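Local coordinates for protein silicatein alpha (Tethya aurantium, PDB 6ZQ3) that probably directs silica deposition in sponge spicules and belongs to the papain family of cysteine peptidases, probably with hydrolase activity, at residues Tyr27-Met32 / Leu49-Ile55; Val134-Gly140 / Leu163-Ile169. One frame throughout, in Å; residues are numbered along the deposited sequence.

Interaction 1. Residues Tyr27-Met32 / Leu49-Ile55; sequences YAFSAM and LSEQNII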
loop_
_atom_site.group_PDB
_atom_site.type_symbol
_atom_site.label_atom_id
_atom_site.label_comp_id
_atom_site.label_asym_id
_atom_site.label_seq_id
_atom_site.Cartn_x
_atom_site.Cartn_y
_atom_site.Cartn_z
ATOM N N TYR A 27 -2.664 0.590 -6.591
ATOM C CA TYR A 27 -3.398 -0.495 -5.914
ATOM C C TYR A 27 -2.474 -1.680 -5.599
ATOM O O TYR A 27 -2.452 -2.161 -4.466
ATOM C CB TYR A 27 -4.647 -0.928 -6.689
ATOM C CG TYR A 27 -4.393 -1.682 -7.972
ATOM C CD1 TYR A 27 -4.202 -1.010 -9.170
ATOM C CD2 TYR A 27 -4.390 -3.081 -8.000
ATOM C CE1 TYR A 27 -3.988 -1.706 -10.349
ATOM C CE2 TYR A 27 -4.160 -3.776 -9.166
ATOM C CZ TYR A 27 -3.964 -3.084 -10.342
ATOM O OH TYR A 27 -3.744 -3.764 -11.515
ATOM N N ALA A 28 -1.670 -2.090 -6.569
ATOM C CA ALA A 28 -0.810 -3.259 -6.416
ATOM C C ALA A 28 0.309 -3.017 -5.476
ATOM O O ALA A 28 0.664 -3.903 -4.715
ATOM C CB ALA A 28 -0.207 -3.659 -7.762
ATOM N N PHE A 29 0.935 -1.843 -5.598
ATOM C CA PHE A 29 2.104 -1.532 -4.803
ATOM C C PHE A 29 1.631 -1.381 -3.394
ATOM O O PHE A 29 2.250 -1.881 -2.490
ATOM C CB PHE A 29 2.808 -0.268 -5.291
ATOM C CG PHE A 29 3.727 -0.496 -6.474
ATOM C CD1 PHE A 29 3.247 -0.416 -7.762
ATOM C CD2 PHE A 29 5.054 -0.798 -6.282
ATOM C CE1 PHE A 29 4.071 -0.615 -8.844
ATOM C CE2 PHE A 29 5.887 -1.025 -7.354
ATOM C CZ PHE A 29 5.394 -0.926 -8.647
ATOM N N SER A 30 0.512 -0.699 -3.220
ATOM C CA SER A 30 -0.080 -0.527 -1.900
ATOM C C SER A 30 -0.497 -1.863 -1.224
ATOM O O SER A 30 -0.288 -2.041 -0.014
ATOM C CB SER A 30 -1.301 0.368 -2.015
ATOM O OG SER A 30 -2.016 0.351 -0.803
ATOM N N ALA A 31 -1.085 -2.781 -2.000
ATOM C CA ALA A 31 -1.514 -4.073 -1.470
ATOM C C ALA A 31 -0.357 -4.982 -1.048
ATOM O O ALA A 31 -0.415 -5.581 0.038
ATOM C CB ALA A 31 -2.396 -4.787 -2.475
ATOM N N MET A 32 0.680 -5.055 -1.895
ATOM C CA MET A 32 1.894 -5.846 -1.646
ATOM C C MET A 32 2.694 -5.345 -0.475
ATOM O O MET A 32 3.270 -6.136 0.274
ATOM C CB MET A 32 2.787 -5.838 -2.887
ATOM C CG MET A 32 2.192 -6.602 -4.057
ATOM S SD MET A 32 1.855 -8.353 -3.677
ATOM C CE MET A 32 0.205 -8.293 -2.971
ATOM N N LEU A 49 7.923 -8.626 -2.375
ATOM C CA LEU A 49 6.864 -9.352 -3.111
ATOM C C LEU A 49 6.568 -8.680 -4.458
ATOM O O LEU A 49 6.954 -7.523 -4.678
ATOM C CB LEU A 49 5.576 -9.427 -2.293
ATOM C CG LEU A 49 5.668 -10.217 -0.990
ATOM C CD1 LEU A 49 4.341 -10.086 -0.271
ATOM C CD2 LEU A 49 6.049 -11.681 -1.240
ATOM N N SER A 50 5.884 -9.395 -5.355
ATOM C CA SER A 50 5.784 -8.941 -6.736
ATOM C C SER A 50 4.465 -8.249 -7.106
ATOM O O SER A 50 3.403 -8.867 -7.163
ATOM C CB SER A 50 6.022 -10.089 -7.683
ATOM O OG SER A 50 5.882 -9.608 -9.003
ATOM N N GLU A 51 4.569 -6.955 -7.389
ATOM C CA GLU A 51 3.460 -6.161 -7.858
ATOM C C GLU A 51 3.136 -6.488 -9.310
ATOM O O GLU A 51 2.030 -6.212 -9.777
ATOM C CB GLU A 51 3.820 -4.687 -7.786
ATOM C CG GLU A 51 4.066 -4.155 -6.389
ATOM C CD GLU A 51 5.503 -4.295 -5.920
ATOM O OE1 GLU A 51 6.363 -4.650 -6.757
ATOM O OE2 GLU A 51 5.763 -4.060 -4.713
ATOM N N GLN A 52 4.114 -7.018 -10.039
ATOM C CA GLN A 52 3.928 -7.363 -11.430
ATOM C C GLN A 52 2.976 -8.553 -11.517
ATOM O O GLN A 52 2.116 -8.649 -12.431
ATOM C CB GLN A 52 5.297 -7.705 -12.020
ATOM C CG GLN A 52 5.323 -7.901 -13.533
ATOM C CD GLN A 52 4.739 -6.750 -14.318
ATOM O OE1 GLN A 52 4.954 -5.587 -14.003
ATOM N NE2 GLN A 52 3.994 -7.075 -15.368
ATOM N N ASN A 53 3.147 -9.462 -10.552
ATOM C CA ASN A 53 2.288 -10.642 -10.414
ATOM C C ASN A 53 0.833 -10.214 -10.344
ATOM O O ASN A 53 0.001 -10.754 -11.061
ATOM C CB ASN A 53 2.683 -11.409 -9.147
ATOM C CG ASN A 53 2.162 -12.808 -9.121
ATOM O OD1 ASN A 53 2.651 -13.635 -8.367
ATOM N ND2 ASN A 53 1.165 -13.084 -9.938
ATOM N N ILE A 54 0.555 -9.221 -9.498
ATOM C CA ILE A 54 -0.795 -8.721 -9.299
ATOM C C ILE A 54 -1.285 -8.022 -10.562
ATOM O O ILE A 54 -2.464 -8.120 -10.924
ATOM C CB ILE A 54 -0.879 -7.714 -8.129
ATOM C CG1 ILE A 54 -1.030 -8.418 -6.790
ATOM C CG2 ILE A 54 -2.097 -6.835 -8.268
ATOM C CD1 ILE A 54 0.161 -9.243 -6.391
ATOM N N ILE A 55 -0.397 -7.285 -11.216
ATOM C CA ILE A 55 -0.794 -6.559 -12.428
ATOM C C ILE A 55 -1.158 -7.523 -13.545
ATOM O O ILE A 55 -2.247 -7.428 -14.110
ATOM C CB ILE A 55 0.287 -5.557 -12.900
ATOM C CG1 ILE A 55 0.261 -4.332 -11.990
ATOM C CG2 ILE A 55 0.029 -5.107 -14.334
ATOM C CD1 ILE A 55 1.600 -3.640 -11.841
HETATM O O HOH W 1 -4.601 -6.552 -12.688
#
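A28, F29 and M32 on the long helix 26-43 pack against E51 and I54 of the short helix 51-57. This is a helix pair of the helical half of the papain fold. The segment axes approach to 8.8 Å at 129°. The contact is buried.

One part is aromatic. The first torsion of E51 (chi1 -64°) sets CG over one face of the F29 ring in a CH-pi contact, 3.7 Å from the ring centroid. The bend at chi2 (88°) then lays the carboxylate along the ring, its plane 12° from the ring plane, so the two groups are stacked. OE2 of E51 forms a salt bridge with K18, which probably steadies the charge beside the ring. F92 meets F29 edge-to-face. A leucine in place of F29 would probably leave the E51 carboxylate without the flat surface it stacks on, and F92 without its ring partner.

The apolar part lies next to it. The ends of M32 and I54 meet head on, with M32 SD 3.3 Å from I54 CD1. The bends at chi2 and chi3 of M32 also fold its CE back near I54. I54 CG2 fills the space between A28 CB, at 3.7 Å, and CE2 of Y27.

The polar part sits at the helix ends. S50 is the N-cap of helix 51-57. Its OG accepts from N53 N at 3.1 Å and, weakly, from Q52 N, and it also bonds Y90 O. Y27 OH is bonded to G65 O. One water donates to Y27 OH at 3.1 Å and to I55 O at 2.9 Å.

Interaction 2. Residues Val134-Gly140 / Leu163-Ile169; sequences VAVAIDG and LNHAMVI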
loop_
_atom_site.group_PDB
_atom_site.type_symbol
_atom_site.label_atom_id
_atom_site.label_comp_id
_atom_site.label_asym_id
_atom_site.label_seq_id
_atom_site.Cartn_x
_atom_site.Cartn_y
_atom_site.Cartn_z
ATOM N N VAL A 134 -0.705 -0.718 6.841
ATOM C CA VAL A 134 -2.073 -0.762 6.341
ATOM C C VAL A 134 -2.162 -0.088 4.982
ATOM O O VAL A 134 -1.669 1.018 4.788
ATOM C CB VAL A 134 -3.022 -0.065 7.324
ATOM C CG1 VAL A 134 -4.470 -0.062 6.833
ATOM C CG2 VAL A 134 -2.942 -0.764 8.664
ATOM N N ALA A 135 -2.810 -0.757 4.046
ATOM C CA ALA A 135 -2.991 -0.231 2.735
ATOM C C ALA A 135 -4.133 0.763 2.818
ATOM O O ALA A 135 -5.171 0.482 3.416
ATOM C CB ALA A 135 -3.299 -1.347 1.764
ATOM N N VAL A 136 -3.893 1.954 2.273
ATOM C CA VAL A 136 -4.910 3.000 2.145
ATOM C C VAL A 136 -4.988 3.565 0.717
ATOM O O VAL A 136 -4.111 3.334 -0.111
ATOM C CB VAL A 136 -4.628 4.172 3.098
ATOM C CG1 VAL A 136 -4.528 3.700 4.546
ATOM C CG2 VAL A 136 -3.371 4.934 2.659
ATOM N N ALA A 137 -6.056 4.304 0.451
ATOM C CA ALA A 137 -6.174 5.134 -0.744
ATOM C C ALA A 137 -6.596 6.557 -0.379
ATOM O O ALA A 137 -7.370 6.786 0.560
ATOM C CB ALA A 137 -7.175 4.551 -1.710
ATOM N N ILE A 138 -6.100 7.512 -1.154
ATOM C CA ILE A 138 -6.359 8.919 -0.889
ATOM C C ILE A 138 -6.761 9.644 -2.147
ATOM O O ILE A 138 -6.717 9.091 -3.262
ATOM C CB ILE A 138 -5.128 9.621 -0.312
ATOM C CG1 ILE A 138 -3.975 9.567 -1.308
ATOM C CG2 ILE A 138 -4.722 8.983 1.011
ATOM C CD1 ILE A 138 -2.772 10.339 -0.832
ATOM N N ASP A 139 -7.203 10.873 -1.916
ATOM C CA ASP A 139 -7.241 11.908 -2.924
ATOM C C ASP A 139 -5.835 12.527 -3.070
ATOM O O ASP A 139 -5.368 13.253 -2.187
ATOM C CB ASP A 139 -8.246 12.981 -2.492
ATOM C CG ASP A 139 -8.527 13.991 -3.581
ATOM O OD1 ASP A 139 -7.998 13.837 -4.716
ATOM O OD2 ASP A 139 -9.293 14.932 -3.298
ATOM N N GLY A 140 -5.152 12.188 -4.158
ATOM C CA GLY A 140 -3.909 12.844 -4.540
ATOM C C GLY A 140 -4.067 13.719 -5.777
ATOM O O GLY A 140 -3.137 13.833 -6.568
ATOM N N LEU A 163 -11.302 8.905 -4.220
ATOM C CA LEU A 163 -9.910 8.640 -3.967
ATOM C C LEU A 163 -9.305 8.112 -5.257
ATOM O O LEU A 163 -9.932 7.343 -5.980
ATOM C CB LEU A 163 -9.791 7.570 -2.872
ATOM C CG LEU A 163 -10.782 7.692 -1.702
ATOM C CD1 LEU A 163 -11.005 6.353 -1.010
ATOM C CD2 LEU A 163 -10.328 8.758 -0.715
ATOM N N ASN A 164 -8.065 8.479 -5.520
ATOM C CA ASN A 164 -7.464 8.179 -6.793
ATOM C C ASN A 164 -6.055 7.599 -6.683
ATOM O O ASN A 164 -5.400 7.373 -7.706
ATOM C CB ASN A 164 -7.433 9.467 -7.602
ATOM C CG ASN A 164 -6.796 10.598 -6.830
ATOM O OD1 ASN A 164 -5.634 10.501 -6.433
ATOM N ND2 ASN A 164 -7.562 11.651 -6.555
ATOM N N HIS A 165 -5.569 7.356 -5.471
ATOM C CA HIS A 165 -4.190 6.879 -5.342
ATOM C C HIS A 165 -4.038 6.134 -4.030
ATOM O O HIS A 165 -4.594 6.543 -3.012
ATOM C CB HIS A 165 -3.184 8.049 -5.453
ATOM C CG HIS A 165 -1.753 7.615 -5.410
ATOM N ND1 HIS A 165 -1.116 7.046 -6.492
ATOM C CD2 HIS A 165 -0.831 7.665 -4.416
ATOM C CE1 HIS A 165 0.133 6.757 -6.165
ATOM N NE2 HIS A 165 0.333 7.127 -4.913
ATOM N N ALA A 166 -3.294 5.035 -4.083
ATOM C CA ALA A 166 -3.189 4.098 -2.986
ATOM C C ALA A 166 -1.756 4.024 -2.516
ATOM O O ALA A 166 -0.827 4.100 -3.325
ATOM C CB ALA A 166 -3.661 2.704 -3.422
ATOM N N MET A 167 -1.570 3.832 -1.212
ATOM C CA MET A 167 -0.215 3.743 -0.635
ATOM C C MET A 167 -0.237 2.900 0.619
ATOM O O MET A 167 -1.282 2.407 0.999
ATOM C CB MET A 167 0.325 5.148 -0.307
ATOM C CG MET A 167 -0.342 6.294 -1.055
ATOM S SD MET A 167 0.043 7.904 -0.359
ATOM C CE MET A 167 1.785 7.855 -0.713
ATOM N N VAL A 168 0.913 2.734 1.263
ATOM C CA VAL A 168 1.000 1.963 2.522
ATOM C C VAL A 168 1.268 2.893 3.673
ATOM O O VAL A 168 2.271 3.579 3.665
ATOM C CB VAL A 168 2.175 0.969 2.567
ATOM C CG1 VAL A 168 1.854 -0.161 3.530
ATOM C CG2 VAL A 168 2.495 0.420 1.199
ATOM N N ILE A 169 0.393 2.918 4.663
ATOM C CA ILE A 169 0.730 3.556 5.929
ATOM C C ILE A 169 1.725 2.657 6.692
ATOM O O ILE A 169 1.433 1.493 6.972
ATOM C CB ILE A 169 -0.560 3.875 6.734
ATOM C CG1 ILE A 169 -1.363 4.948 5.978
ATOM C CG2 ILE A 169 -0.253 4.385 8.137
ATOM C CD1 ILE A 169 -2.364 5.686 6.832
#
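I138 holds CG1 between its backbone N and carbonyl carbon (chi1 62°), the crowded position, and its extended chain ends with CD1 3.8 Å from M167 SD. N164 takes a similar first torsion (52°). This curls its amide back to the loop after strand 134-138. There OD1 accepts from G140 N at 2.9 Å, and ND2 donates to D139 OD1, also at 2.9 Å. The carboxylate and amide planes stand 77° apart, and ND2 meets OD1 on the anti side, out of the carboxylate plane.

The backbones form an antiparallel ladder in the sheet of the beta half of the papain fold. V134 with I169 and V136 with M167 are hydrogen-bonded pairs. V136 and I169 also meet through their CG1 atoms at 3.7 Å. A137 and A166 are a non-hydrogen-bonded pair with CA atoms 3.9 Å apart. Their small side chains face M71 of helix 71-80.

At the end of the ladder a classic beta bulge sets N164 and H165 opposite the single residue I138. I138 O accepts from N164 N at 2.7 Å and from H165 N at 3.0 Å, while I138 N donates to H165 O. These bonds fix the backbone at N164 and H165. The imidazole meets the W187 ring, and its NE2 is bonded to N185 OD1, which resembles the His-Asn pair of papain-like peptidases and would restrain the turn of the ring.

How the interactions relate
Following the chain from the N terminus, interaction 1 comes first. It closes a loop of 16 residues, largely helix, between 27-32 and 49-55, and folds helix 51-57 onto helix 26-43. Interaction 2 opens much later. It closes a loop of 22 residues between 134-140 and 163-169. The two are in series and neither nest nor cross. They still touch, because S30 OG of helix 26-43 lies 2.8 Å from M167 O, a probable hydrogen bond, and S30 packs on A135 and A166. This joins the helical and beta halves of the papain fold where S26, starting the helix, meets H165.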